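ABC sugar (Ribose) transporter, periplasmic substrate-binding subunit (Rhodobacter sphaeroides, PDB 3L49) probably binds a sugar in the periplasm and hands it to the membrane part of an ABC importer. Local coordinates at residues H17-K22 against Q246-I251; P62-E67 against P88-D93; A112-Q117 against A240-A245; G126-F131 against P155-I160; D166-T171 against A197-P202. All coordinates share one frame; numbering follows the deposited sequence.

Contact 1 (H17-K22 against Q246-I251); sequences HDWDLK and QQPSEI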
# COMPACT_ATOMS: atom_id res chain seq x y z
N HIS A 17 -2.66 10.78 0.97
CA HIS A 17 -1.29 10.71 0.51
C HIS A 17 -1.37 10.25 -0.91
O HIS A 17 -2.29 9.68 -1.45
CB HIS A 17 -0.38 9.78 1.31
CG HIS A 17 -0.81 8.35 1.28
ND1 HIS A 17 -0.24 7.41 0.44
CD2 HIS A 17 -1.77 7.69 1.98
CE1 HIS A 17 -0.82 6.24 0.64
NE2 HIS A 17 -1.75 6.38 1.56
N ASP A 18 -0.16 10.30 -1.43
CA ASP A 18 0.12 10.37 -2.87
C ASP A 18 -0.35 9.17 -3.69
O ASP A 18 -0.88 9.32 -4.76
CB ASP A 18 1.62 10.58 -3.09
CG ASP A 18 1.96 10.94 -4.50
OD1 ASP A 18 1.50 11.99 -4.97
OD2 ASP A 18 2.69 10.18 -5.14
N TRP A 19 -0.09 7.98 -3.20
CA TRP A 19 -0.44 6.79 -3.91
C TRP A 19 -1.95 6.72 -4.01
O TRP A 19 -2.49 6.51 -5.07
CB TRP A 19 0.14 5.55 -3.21
CG TRP A 19 0.06 4.26 -3.97
CD1 TRP A 19 1.04 3.65 -4.66
CD2 TRP A 19 -1.08 3.42 -4.10
NE1 TRP A 19 0.60 2.50 -5.19
CE2 TRP A 19 -0.70 2.33 -4.86
CE3 TRP A 19 -2.37 3.48 -3.62
CZ2 TRP A 19 -1.56 1.35 -5.17
CZ3 TRP A 19 -3.21 2.51 -3.92
CH2 TRP A 19 -2.82 1.45 -4.69
N ASP A 20 -2.62 6.94 -2.90
CA ASP A 20 -4.08 6.88 -2.83
C ASP A 20 -4.73 7.89 -3.76
O ASP A 20 -5.68 7.56 -4.45
CB ASP A 20 -4.56 7.11 -1.40
CG ASP A 20 -4.29 5.92 -0.50
OD1 ASP A 20 -3.42 5.10 -0.82
OD2 ASP A 20 -4.96 5.83 0.55
N LEU A 21 -4.21 9.12 -3.75
CA LEU A 21 -4.74 10.19 -4.59
C LEU A 21 -4.58 9.87 -6.07
O LEU A 21 -5.51 10.07 -6.85
CB LEU A 21 -4.11 11.54 -4.24
CG LEU A 21 -4.58 12.73 -5.09
CD1 LEU A 21 -6.05 13.02 -4.86
CD2 LEU A 21 -3.73 13.98 -4.86
N LYS A 22 -3.40 9.36 -6.44
CA LYS A 22 -3.14 8.92 -7.82
C LYS A 22 -4.08 7.81 -8.32
O LYS A 22 -4.55 7.88 -9.45
CB LYS A 22 -1.68 8.47 -7.99
CG LYS A 22 -0.77 9.45 -8.74
CD LYS A 22 -0.44 10.70 -7.94
CE LYS A 22 0.91 11.29 -8.35
NZ LYS A 22 2.05 10.41 -7.92
N GLN A 246 5.63 1.51 -7.30
CA GLN A 246 4.41 1.04 -7.95
C GLN A 246 3.85 2.04 -8.95
O GLN A 246 4.31 3.17 -9.02
CB GLN A 246 3.33 0.77 -6.90
CG GLN A 246 3.64 -0.31 -5.89
CD GLN A 246 2.46 -0.54 -4.99
OE1 GLN A 246 1.62 -1.40 -5.27
NE2 GLN A 246 2.34 0.26 -3.94
N GLN A 247 2.82 1.64 -9.69
CA GLN A 247 2.12 2.55 -10.60
C GLN A 247 0.63 2.71 -10.26
O GLN A 247 -0.22 2.11 -10.93
CB GLN A 247 2.28 2.06 -12.04
CG GLN A 247 3.71 1.98 -12.54
CD GLN A 247 3.88 1.00 -13.69
OE1 GLN A 247 2.95 0.75 -14.45
NE2 GLN A 247 5.08 0.44 -13.82
N PRO A 248 0.31 3.51 -9.20
CA PRO A 248 -1.10 3.72 -8.81
C PRO A 248 -2.00 4.27 -9.92
O PRO A 248 -3.15 3.84 -10.03
CB PRO A 248 -1.00 4.71 -7.65
CG PRO A 248 0.35 5.32 -7.76
CD PRO A 248 1.21 4.22 -8.28
N SER A 249 -1.48 5.18 -10.73
CA SER A 249 -2.21 5.69 -11.89
C SER A 249 -2.56 4.60 -12.90
O SER A 249 -3.64 4.63 -13.51
CB SER A 249 -1.46 6.84 -12.56
OG SER A 249 -1.51 8.00 -11.75
N GLU A 250 -1.66 3.63 -13.08
CA GLU A 250 -1.96 2.47 -13.92
C GLU A 250 -2.99 1.55 -13.30
O GLU A 250 -3.90 1.11 -14.00
CB GLU A 250 -0.71 1.68 -14.27
CG GLU A 250 -0.09 2.12 -15.57
CD GLU A 250 -0.96 1.82 -16.79
OE1 GLU A 250 -1.15 2.76 -17.60
OE2 GLU A 250 -1.42 0.67 -16.94
N ILE A 251 -2.82 1.26 -12.01
CA ILE A 251 -3.73 0.40 -11.25
C ILE A 251 -5.18 0.91 -11.34
O ILE A 251 -6.08 0.14 -11.67
CB ILE A 251 -3.24 0.24 -9.77
CG1 ILE A 251 -2.14 -0.83 -9.69
CG2 ILE A 251 -4.37 -0.16 -8.85
CD1 ILE A 251 -1.03 -0.53 -8.68
O HOH W 1 -3.68 9.50 -11.39

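Contact 2 (P62-E67 against P88-D93); sequences PDAIIE and PLFTVD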
# COMPACT_ATOMS: atom_id res chain seq x y z
N PRO A 62 -25.55 1.59 -8.67
CA PRO A 62 -24.74 1.85 -9.85
C PRO A 62 -24.57 0.56 -10.66
O PRO A 62 -24.95 -0.53 -10.20
CB PRO A 62 -23.40 2.32 -9.27
CG PRO A 62 -23.47 2.09 -7.78
CD PRO A 62 -24.71 1.31 -7.50
N ASP A 63 -24.01 0.69 -11.86
CA ASP A 63 -23.71 -0.47 -12.70
C ASP A 63 -22.57 -1.34 -12.14
O ASP A 63 -22.52 -2.54 -12.42
CB ASP A 63 -23.46 -0.06 -14.15
CG ASP A 63 -24.63 0.72 -14.75
OD1 ASP A 63 -25.45 0.12 -15.47
OD2 ASP A 63 -24.74 1.93 -14.48
N ALA A 64 -21.67 -0.74 -11.35
CA ALA A 64 -20.65 -1.46 -10.56
C ALA A 64 -20.01 -0.58 -9.49
O ALA A 64 -20.04 0.65 -9.57
CB ALA A 64 -19.57 -2.05 -11.46
N ILE A 65 -19.40 -1.22 -8.50
CA ILE A 65 -18.66 -0.52 -7.45
C ILE A 65 -17.17 -0.90 -7.47
O ILE A 65 -16.82 -2.08 -7.59
CB ILE A 65 -19.30 -0.78 -6.06
CG1 ILE A 65 -20.66 -0.07 -5.98
CG2 ILE A 65 -18.38 -0.32 -4.90
CD1 ILE A 65 -21.54 -0.49 -4.79
N ILE A 66 -16.29 0.11 -7.39
CA ILE A 66 -14.86 -0.13 -7.16
C ILE A 66 -14.46 0.28 -5.75
O ILE A 66 -14.63 1.43 -5.35
CB ILE A 66 -13.93 0.58 -8.17
CG1 ILE A 66 -14.44 0.46 -9.60
CG2 ILE A 66 -12.54 -0.02 -8.07
CD1 ILE A 66 -13.58 1.20 -10.62
N GLU A 67 -13.94 -0.66 -4.99
CA GLU A 67 -13.53 -0.39 -3.62
C GLU A 67 -12.00 -0.23 -3.59
O GLU A 67 -11.28 -1.05 -4.15
CB GLU A 67 -14.00 -1.52 -2.71
CG GLU A 67 -14.12 -1.17 -1.23
CD GLU A 67 -12.78 -1.01 -0.55
OE1 GLU A 67 -11.83 -1.75 -0.90
OE2 GLU A 67 -12.67 -0.13 0.33
N PRO A 88 -22.04 -5.60 -9.25
CA PRO A 88 -20.68 -6.08 -9.53
C PRO A 88 -19.62 -5.33 -8.73
O PRO A 88 -19.60 -4.10 -8.72
CB PRO A 88 -20.53 -5.81 -11.03
CG PRO A 88 -21.90 -5.77 -11.56
CD PRO A 88 -22.71 -5.15 -10.48
N LEU A 89 -18.76 -6.08 -8.05
CA LEU A 89 -17.74 -5.50 -7.19
C LEU A 89 -16.31 -5.73 -7.72
O LEU A 89 -15.93 -6.85 -8.07
CB LEU A 89 -17.90 -6.00 -5.74
CG LEU A 89 -16.92 -5.55 -4.65
CD1 LEU A 89 -16.80 -4.02 -4.53
CD2 LEU A 89 -17.32 -6.17 -3.31
N PHE A 90 -15.55 -4.65 -7.79
CA PHE A 90 -14.17 -4.66 -8.24
C PHE A 90 -13.37 -3.98 -7.15
O PHE A 90 -13.88 -3.09 -6.47
CB PHE A 90 -14.05 -3.90 -9.55
CG PHE A 90 -14.71 -4.59 -10.70
CD1 PHE A 90 -13.97 -5.43 -11.53
CD2 PHE A 90 -16.08 -4.44 -10.95
CE1 PHE A 90 -14.57 -6.10 -12.59
CE2 PHE A 90 -16.68 -5.10 -12.01
CZ PHE A 90 -15.93 -5.93 -12.83
N THR A 91 -12.13 -4.41 -6.95
CA THR A 91 -11.28 -3.75 -5.97
C THR A 91 -9.96 -3.29 -6.56
O THR A 91 -9.47 -3.86 -7.54
CB THR A 91 -10.95 -4.65 -4.76
OG1 THR A 91 -10.38 -5.88 -5.22
CG2 THR A 91 -12.20 -4.93 -3.91
N VAL A 92 -9.40 -2.23 -5.96
CA VAL A 92 -7.98 -1.97 -6.11
C VAL A 92 -7.30 -2.23 -4.78
O VAL A 92 -7.72 -1.70 -3.74
CB VAL A 92 -7.63 -0.61 -6.83
CG1 VAL A 92 -8.84 0.02 -7.48
CG2 VAL A 92 -6.91 0.38 -5.94
N ASP A 93 -6.31 -3.12 -4.82
CA ASP A 93 -5.53 -3.61 -3.66
C ASP A 93 -6.26 -4.51 -2.66
O ASP A 93 -5.62 -5.35 -2.02
CB ASP A 93 -4.80 -2.47 -2.94
CG ASP A 93 -3.52 -2.06 -3.64
OD1 ASP A 93 -3.27 -2.51 -4.78
OD2 ASP A 93 -2.73 -1.30 -3.04

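Contact 3 (A112-Q117 against A240-A245); sequences AELALQ and AGAVAA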
# COMPACT_ATOMS: atom_id res chain seq x y z
N ALA A 112 9.03 -9.96 -1.24
CA ALA A 112 10.22 -10.79 -1.20
C ALA A 112 11.47 -10.02 -1.60
O ALA A 112 12.43 -9.98 -0.83
CB ALA A 112 10.04 -12.04 -2.06
N GLU A 113 11.44 -9.39 -2.78
CA GLU A 113 12.59 -8.66 -3.31
C GLU A 113 13.09 -7.54 -2.41
O GLU A 113 14.30 -7.38 -2.24
CB GLU A 113 12.32 -8.11 -4.71
CG GLU A 113 12.38 -9.18 -5.79
CD GLU A 113 11.87 -8.70 -7.14
OE1 GLU A 113 12.29 -7.60 -7.59
OE2 GLU A 113 11.05 -9.42 -7.74
N LEU A 114 12.16 -6.78 -1.84
CA LEU A 114 12.52 -5.72 -0.89
C LEU A 114 13.24 -6.32 0.32
O LEU A 114 14.32 -5.86 0.71
CB LEU A 114 11.27 -4.92 -0.47
CG LEU A 114 11.51 -3.67 0.39
CD1 LEU A 114 12.07 -2.54 -0.43
CD2 LEU A 114 10.24 -3.24 1.09
N ALA A 115 12.65 -7.37 0.89
CA ALA A 115 13.27 -8.10 2.02
C ALA A 115 14.64 -8.65 1.66
O ALA A 115 15.58 -8.55 2.46
CB ALA A 115 12.36 -9.21 2.49
N LEU A 116 14.76 -9.20 0.45
CA LEU A 116 16.01 -9.76 -0.04
C LEU A 116 17.08 -8.68 -0.21
O LEU A 116 18.24 -8.90 0.14
CB LEU A 116 15.80 -10.51 -1.36
CG LEU A 116 15.16 -11.89 -1.26
CD1 LEU A 116 14.51 -12.25 -2.58
CD2 LEU A 116 16.19 -12.94 -0.83
N GLN A 117 16.66 -7.52 -0.72
CA GLN A 117 17.55 -6.36 -0.84
C GLN A 117 18.09 -5.91 0.52
O GLN A 117 19.28 -5.60 0.66
CB GLN A 117 16.82 -5.20 -1.51
CG GLN A 117 17.74 -4.06 -1.85
CD GLN A 117 18.80 -4.50 -2.82
OE1 GLN A 117 18.49 -5.01 -3.90
NE2 GLN A 117 20.07 -4.33 -2.45
N ALA A 240 18.11 6.37 3.12
CA ALA A 240 17.03 5.61 2.49
C ALA A 240 17.62 4.56 1.56
O ALA A 240 18.37 4.89 0.66
CB ALA A 240 16.09 6.53 1.74
N GLY A 241 17.28 3.29 1.81
CA GLY A 241 17.97 2.15 1.20
C GLY A 241 17.39 1.54 -0.07
O GLY A 241 18.15 1.20 -0.98
N ALA A 242 16.07 1.38 -0.12
CA ALA A 242 15.38 0.87 -1.31
C ALA A 242 13.87 1.09 -1.24
O ALA A 242 13.30 1.16 -0.16
CB ALA A 242 15.68 -0.63 -1.56
N VAL A 243 13.25 1.16 -2.41
CA VAL A 243 11.81 1.34 -2.50
C VAL A 243 11.24 0.51 -3.65
O VAL A 243 11.82 0.44 -4.73
CB VAL A 243 11.42 2.85 -2.60
CG1 VAL A 243 11.98 3.52 -3.87
CG2 VAL A 243 9.92 3.04 -2.52
N ALA A 244 10.12 -0.16 -3.39
CA ALA A 244 9.36 -0.83 -4.44
C ALA A 244 8.41 0.18 -5.08
O ALA A 244 7.35 0.49 -4.52
CB ALA A 244 8.60 -2.01 -3.87
N ALA A 245 8.79 0.71 -6.24
CA ALA A 245 8.01 1.75 -6.89
C ALA A 245 6.86 1.21 -7.73
O ALA A 245 7.08 0.56 -8.75
CB ALA A 245 8.90 2.62 -7.73

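Contact 4 (G126-F131 against P155-I160); sequences GNVLVF and PDVKII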
# COMPACT_ATOMS: atom_id res chain seq x y z
N GLY A 126 22.43 -8.72 11.13
CA GLY A 126 21.97 -7.47 11.75
C GLY A 126 20.52 -7.50 12.16
O GLY A 126 19.77 -8.38 11.74
N ASN A 127 20.12 -6.52 12.97
CA ASN A 127 18.74 -6.45 13.48
C ASN A 127 17.86 -5.44 12.75
O ASN A 127 18.34 -4.44 12.23
CB ASN A 127 18.73 -6.21 14.98
CG ASN A 127 19.58 -7.20 15.75
OD1 ASN A 127 19.50 -8.41 15.52
ND2 ASN A 127 20.42 -6.69 16.65
N VAL A 128 16.56 -5.72 12.71
CA VAL A 128 15.63 -5.00 11.86
C VAL A 128 14.46 -4.47 12.67
O VAL A 128 13.70 -5.24 13.27
CB VAL A 128 15.09 -5.91 10.69
CG1 VAL A 128 13.98 -5.21 9.91
CG2 VAL A 128 16.20 -6.31 9.75
N LEU A 129 14.33 -3.14 12.67
CA LEU A 129 13.17 -2.48 13.24
C LEU A 129 12.00 -2.51 12.25
O LEU A 129 12.15 -2.07 11.11
CB LEU A 129 13.53 -1.03 13.59
CG LEU A 129 12.50 -0.26 14.43
CD1 LEU A 129 12.23 -0.99 15.75
CD2 LEU A 129 12.97 1.17 14.66
N VAL A 130 10.85 -3.01 12.69
CA VAL A 130 9.70 -3.24 11.81
C VAL A 130 8.47 -2.46 12.24
O VAL A 130 8.02 -2.58 13.38
CB VAL A 130 9.34 -4.77 11.70
CG1 VAL A 130 7.99 -4.99 11.00
CG2 VAL A 130 10.41 -5.53 10.96
N PHE A 131 7.92 -1.68 11.32
CA PHE A 131 6.63 -1.05 11.51
C PHE A 131 5.53 -1.92 10.90
O PHE A 131 5.53 -2.17 9.70
CB PHE A 131 6.62 0.34 10.86
CG PHE A 131 7.36 1.38 11.65
CD1 PHE A 131 8.75 1.44 11.61
CD2 PHE A 131 6.66 2.30 12.41
CE1 PHE A 131 9.44 2.40 12.34
CE2 PHE A 131 7.33 3.27 13.14
CZ PHE A 131 8.72 3.32 13.10
N PRO A 155 19.48 -16.75 9.87
CA PRO A 155 19.39 -16.81 11.34
C PRO A 155 20.03 -15.62 12.06
O PRO A 155 19.68 -15.35 13.20
CB PRO A 155 20.13 -18.12 11.68
CG PRO A 155 21.04 -18.36 10.53
CD PRO A 155 20.30 -17.85 9.32
N ASP A 156 20.94 -14.92 11.38
CA ASP A 156 21.60 -13.74 11.93
C ASP A 156 20.92 -12.42 11.55
O ASP A 156 21.41 -11.34 11.89
CB ASP A 156 23.08 -13.71 11.54
CG ASP A 156 23.95 -14.57 12.45
OD1 ASP A 156 23.50 -14.96 13.55
OD2 ASP A 156 25.11 -14.85 12.06
N VAL A 157 19.80 -12.51 10.83
CA VAL A 157 18.96 -11.34 10.56
C VAL A 157 17.68 -11.47 11.35
O VAL A 157 16.84 -12.32 11.05
CB VAL A 157 18.64 -11.15 9.06
CG1 VAL A 157 17.80 -9.90 8.86
CG2 VAL A 157 19.90 -11.03 8.26
N LYS A 158 17.52 -10.62 12.37
CA LYS A 158 16.39 -10.74 13.29
C LYS A 158 15.54 -9.48 13.41
O LYS A 158 16.03 -8.36 13.26
CB LYS A 158 16.88 -11.22 14.66
CG LYS A 158 17.05 -12.74 14.73
CD LYS A 158 17.84 -13.19 15.96
CE LYS A 158 19.34 -12.99 15.77
NZ LYS A 158 20.12 -13.67 16.84
N ILE A 159 14.25 -9.69 13.65
CA ILE A 159 13.29 -8.61 13.89
C ILE A 159 13.29 -8.28 15.38
O ILE A 159 13.04 -9.17 16.21
CB ILE A 159 11.87 -9.04 13.41
CG1 ILE A 159 11.86 -9.17 11.89
CG2 ILE A 159 10.80 -8.05 13.87
CD1 ILE A 159 10.65 -9.89 11.32
N ILE A 160 13.57 -7.03 15.73
CA ILE A 160 13.55 -6.63 17.14
C ILE A 160 12.14 -6.50 17.72
O ILE A 160 11.20 -6.06 17.06
CB ILE A 160 14.44 -5.38 17.49
CG1 ILE A 160 14.63 -4.45 16.28
CG2 ILE A 160 15.79 -5.85 18.07
CD1 ILE A 160 15.94 -3.62 16.29
O HOH W 2 10.66 -4.02 15.34

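Contact 5 (D166-T171 against A197-P202); sequences DVIPNT and ACWDVP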
# COMPACT_ATOMS: atom_id res chain seq x y z
N ASP A 166 3.04 1.84 12.81
CA ASP A 166 2.91 3.02 11.96
C ASP A 166 1.43 3.40 11.89
O ASP A 166 0.57 2.53 11.96
CB ASP A 166 3.56 2.83 10.56
CG ASP A 166 3.17 1.53 9.87
OD1 ASP A 166 3.09 0.47 10.53
OD2 ASP A 166 2.98 1.56 8.64
N VAL A 167 1.14 4.70 11.81
CA VAL A 167 -0.24 5.20 11.96
C VAL A 167 -0.66 6.22 10.90
O VAL A 167 0.18 6.75 10.18
CB VAL A 167 -0.47 5.83 13.36
CG1 VAL A 167 -0.24 4.82 14.50
CG2 VAL A 167 0.40 7.08 13.55
N ILE A 168 -1.96 6.45 10.82
CA ILE A 168 -2.56 7.56 10.09
C ILE A 168 -3.58 8.24 11.03
O ILE A 168 -4.35 7.55 11.69
CB ILE A 168 -3.26 7.08 8.78
CG1 ILE A 168 -2.23 6.63 7.74
CG2 ILE A 168 -4.13 8.17 8.16
CD1 ILE A 168 -2.83 5.95 6.53
N PRO A 169 -3.58 9.60 11.11
CA PRO A 169 -2.72 10.55 10.41
C PRO A 169 -1.45 10.86 11.21
O PRO A 169 -1.18 10.17 12.21
CB PRO A 169 -3.62 11.79 10.29
CG PRO A 169 -4.59 11.69 11.43
CD PRO A 169 -4.54 10.29 12.00
N ASN A 170 -0.69 11.86 10.76
CA ASN A 170 0.59 12.23 11.38
C ASN A 170 1.59 11.08 11.31
O ASN A 170 2.28 10.77 12.29
CB ASN A 170 0.41 12.74 12.82
CG ASN A 170 -0.57 13.90 12.91
OD1 ASN A 170 -1.60 13.80 13.57
ND2 ASN A 170 -0.26 15.01 12.24
N THR A 171 1.67 10.47 10.13
CA THR A 171 2.45 9.27 9.88
C THR A 171 3.96 9.51 10.03
O THR A 171 4.64 8.80 10.78
CB THR A 171 2.17 8.72 8.46
OG1 THR A 171 0.75 8.60 8.26
CG2 THR A 171 2.83 7.37 8.26
N ALA A 197 8.96 -0.95 6.55
CA ALA A 197 7.50 -0.77 6.60
C ALA A 197 6.85 -1.26 5.31
O ALA A 197 7.51 -1.38 4.28
CB ALA A 197 7.12 0.67 6.88
N CYS A 198 5.54 -1.54 5.36
CA CYS A 198 4.82 -2.05 4.19
C CYS A 198 4.46 -0.92 3.23
O CYS A 198 3.90 -1.16 2.16
CB CYS A 198 3.56 -2.84 4.60
SG CYS A 198 2.21 -1.83 5.29
N TRP A 199 4.81 0.30 3.61
CA TRP A 199 4.61 1.47 2.77
C TRP A 199 5.61 2.59 3.05
O TRP A 199 6.25 2.61 4.10
CB TRP A 199 3.14 1.96 2.80
CG TRP A 199 2.65 2.49 4.12
CD1 TRP A 199 2.75 1.90 5.34
CD2 TRP A 199 1.93 3.71 4.33
NE1 TRP A 199 2.18 2.68 6.30
CE2 TRP A 199 1.66 3.80 5.71
CE3 TRP A 199 1.50 4.74 3.49
CZ2 TRP A 199 0.97 4.88 6.27
CZ3 TRP A 199 0.82 5.81 4.04
CH2 TRP A 199 0.57 5.88 5.42
N ASP A 200 5.71 3.51 2.08
CA ASP A 200 6.70 4.59 1.98
C ASP A 200 6.71 5.64 3.08
O ASP A 200 7.78 6.04 3.57
CB ASP A 200 6.41 5.40 0.71
CG ASP A 200 7.39 5.13 -0.37
OD1 ASP A 200 8.48 4.63 -0.06
OD2 ASP A 200 7.05 5.43 -1.53
N VAL A 201 5.51 6.12 3.39
CA VAL A 201 5.31 7.34 4.17
C VAL A 201 5.98 7.34 5.56
O VAL A 201 6.71 8.29 5.86
CB VAL A 201 3.80 7.80 4.13
CG1 VAL A 201 3.55 9.03 4.96
CG2 VAL A 201 3.38 8.06 2.68
N PRO A 202 5.81 6.27 6.38
CA PRO A 202 6.57 6.25 7.64
C PRO A 202 8.09 6.22 7.46
O PRO A 202 8.83 6.72 8.32
CB PRO A 202 6.09 4.96 8.34
CG PRO A 202 5.50 4.13 7.26
CD PRO A 202 4.94 5.08 6.25

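Contact 1 (H17-K22 against Q246-I251)
Trp19 carries this contact, its indole packed against Pro248, Gln246 and Ile251. From CB, with CG set anti to the backbone N (chi1 -169°), the side chain leaves helix 18-33 towards the start of helix 248-263. CG and CD1 come first under the proline, Trp19 CD1 lying 3.6 Å from Pro248 CG. The five-membered ring is then covered squarely: Pro248 CB stands 3.6 Å from its centroid and 5° off the ring normal, a CH-pi contact over the face. Trp19 NE1 comes within 3.1 Å of Gln246 NE2, but both are donors, so this is proximity without a bond; the two planes are 24° apart. The amide is spoken for by other groups, since Gln246 OE1 bonds Ser105 and NE2 an unidentified bound ligand. Here the chain passes from strand 240-245 into helix 248-263, one of the crossings between the two lobes of a type I periplasmic binding protein, at the ligand cleft. Farther along the indole, Trp19 CZ2 meets Ile251 CD1 at 4.0 Å. Were Trp19 cut back to alanine, Pro248 would probably lose its flat support and Ile251 CD1 one of its neighbours. Lys22 adds a thinner edge, its CB packing 3.8 Å from Pro248 CG. A water bridges the segments here, donating to Lys22 O and hydrogen-bonded also to Ser249 OG. Lys22 NZ turns back to Asp18 OD2 in a salt bridge of 2.9 Å.

Contact 2 (P62-E67 against P88-D93)
Ile65 and Glu67 bond with Pro88, Phe90 and Val92 through four backbone hydrogen bonds that alternate in direction, as parallel strands require. Ile65 N gives to Pro88 O and Phe90 N to Ile65 O, both at 2.9 Å; Glu67 N then gives to Phe90 O, and Val92 N to Glu67 O. The strand axes diverge by 22°, the usual sheet twist. A second set of polar contacts comes from CA-H groups, of which Ile66 CA to Phe90 O is the shortest at 3.2 Å.

Apolar contacts divide between the two faces. On the face of Ile65, Leu89, Glu67 and Thr91, Leu89 CG stands anti to the backbone N (chi1 179°), which carries Leu89 CD1 back over the neighbouring strand to 4.0 Å from Ile65 CG2. Thr91 CG2 lies equally far from Glu67 CB. On the opposite face, Ile66 CG2 touches Val92 CG1 at 3.7 Å, and Ala64 CB reaches Phe90 CE2 obliquely. At the Pro88 end of the pair, Pro88 CD sits 3.3 Å from Asp63 O.

The polar tips find partners in the following turn and the next strand: Glu67 OE1 bonds Thr94 OG1, and Thr91 OG1 bonds Asn102 OD1. Helix 72-84 covers Ile65, Glu67 and Leu89, whereas Val256 and Val259 of helix 248-263 press on Ile66 from the other side, with Val259 also reaching Ala64 and Phe90. Strand 64-68, helix 72-84 and strand 89-92 thus form a beta-alpha-beta unit in the N-terminal lobe of the type I periplasmic binding protein fold.

Contact 3 (A112-Q117 against A240-A245)
Gln117, whose side chain rests on Ala242, is anchored by its backbone N, which bonds Glu113 O at 2.8 Å within helix 107-122. Gln117 CG, anti to the backbone N (chi1 -171°), reaches over to Ala242 CB at 4.0 Å. A bend at chi2 then turns the amide aside, where NE2 bonds Asp121 OD2, so the glutamine offers the strand its aliphatic part. One turn back along the helix, Leu114 contributes the other contact through a single methyl: Leu114 CD1 sits 3.9 Å from Ala242 O and 4.2 Å from Ala242 CB. Leu114 CD1 also comes within 4.3 Å of Ala244 N, and so bridges the backbone between the two alanines. Here a helix layer packs on the sheet of an alpha/beta/alpha sandwich, the helix running antiparallel to strand 240-245 at 172° with the axes 8.9 Å apart. Alternation along the strand separates the layers: the CB atoms of Ala242 and Ala244 point toward the helix, while that of Val243 points away, to Phe229 of helix 227-234. Leu278 of strand 271-280 meets both Leu114 and Gln117, and Tyr221 of strand 219-222 touches Leu114 and Ala242 from the neighbouring strand.

Contact 4 (G126-F131 against P155-I160)
Val128 and Val130 face Val157 and Ile159 on the closely packed side of this parallel strand pair. Val128 CG2 meets Val157 CG1 at 4.0 Å, and Val130 CG2 meets Ile159 CG2 at 3.9 Å; both pairs cross at a slant, branch against branch. Val157 has CG1 anti to its backbone N (chi1 -178°), which aims that methyl at Val128.

Four backbone hydrogen bonds join the strands, starting with Gly126 N to Asp156 O and Lys158 N to Gly126 O. The third, from Val128 N to Lys158 O, is short at 2.7 Å yet bent, with an angle of 138° at the hydrogen. The fourth runs from Ile160 N to Val128 O. Gly126 adopts a positive phi, at which a CB would jam against the preceding carbonyl.

The other face is the more solvent-exposed. Asn127 and exposed Lys158 lie side by side pointing the same way, with Asn127 OD1 3.9 Å from Lys158 CB; the amide's ND2 is bonded to Asp191 O. At the strand end, Ile160 CG1 makes a local close approach of 3.2 Å to Val128 O, with chi1 (27°) off the usual staggered positions. Beyond it the strands part, and a water spans the gap by accepting from Val130 N and donating to Ile160 O.

Strand 157-159 is the outermost of the sheet within this chain, linked to strand 126-131 through helix 138-152 in a beta-alpha-beta unit. That helix covers Val157 and Ile159, helix 107-122 covers Val128 and Val157, and strand 194-197 flanks strand 126-131 on its inner side.

Contact 5 (D166-T171 against A197-P202)
Trp199 meets Asp166 through its indole N-H, just after Cys198, which a disulfide ties to Cys140. Trp199 CG takes the crowded position between backbone N and carbonyl carbon (chi1 66°), turning the indole toward the loop. Trp199 NE1 donates to Asp166 OD2 at 2.7 Å, a short but bent bond of 144° that lies near the ring plane and almost in line with the acceptor's own C-O bond. The carboxylate is tilted 44° to the ring, and its OD1 takes Gly133 N, so both oxygens are engaged. At the benzene end, Ile168 CD1 approaches Trp199 CH2 to 3.6 Å, and Thr171 CG2 comes to 3.7 Å from Trp199 CZ2. Thr171 is itself steadied by OG1 donating to Val167 O. Losing the indole N-H to a phenylalanine is likely to leave Asp166 OD2 without its mate. Next, Val201 CG1 packs 3.8 Å from Thr171 CG2. Pro202 CD, in the same segment, lies over the rim of one indole face, while Pro202 CB touches Asp166 CB. Phe134 also meets the indole, and Trp199 lies beside the bound unidentified molecule, a position consistent with the sugar cleft of type I periplasmic binding proteins.

Contacts 1 and 5 flank the cleft, contact 1 buried and contact 5 partly so. Each centres on a tryptophan: Trp199 lies beside the bound molecule, while in contact 1 it is Gln246 that reaches it. Contact 1 relies on packing over the indole face where contact 5 has a hydrogen bond at its edge. Contacts 2 and 4 are parallel strand pairs of beta-alpha-beta units in the two lobes, their centres about 38 Å apart; contact 2 is buried, contact 4, at the sheet's rim, partly exposed. Waters bridge contacts 1 and 4. Contact 3, buried but sparse, is helix-on-strand packing without directional bonds. Its strand 240-245 runs on into helix 248-263 of contact 1, which also backs contact 2.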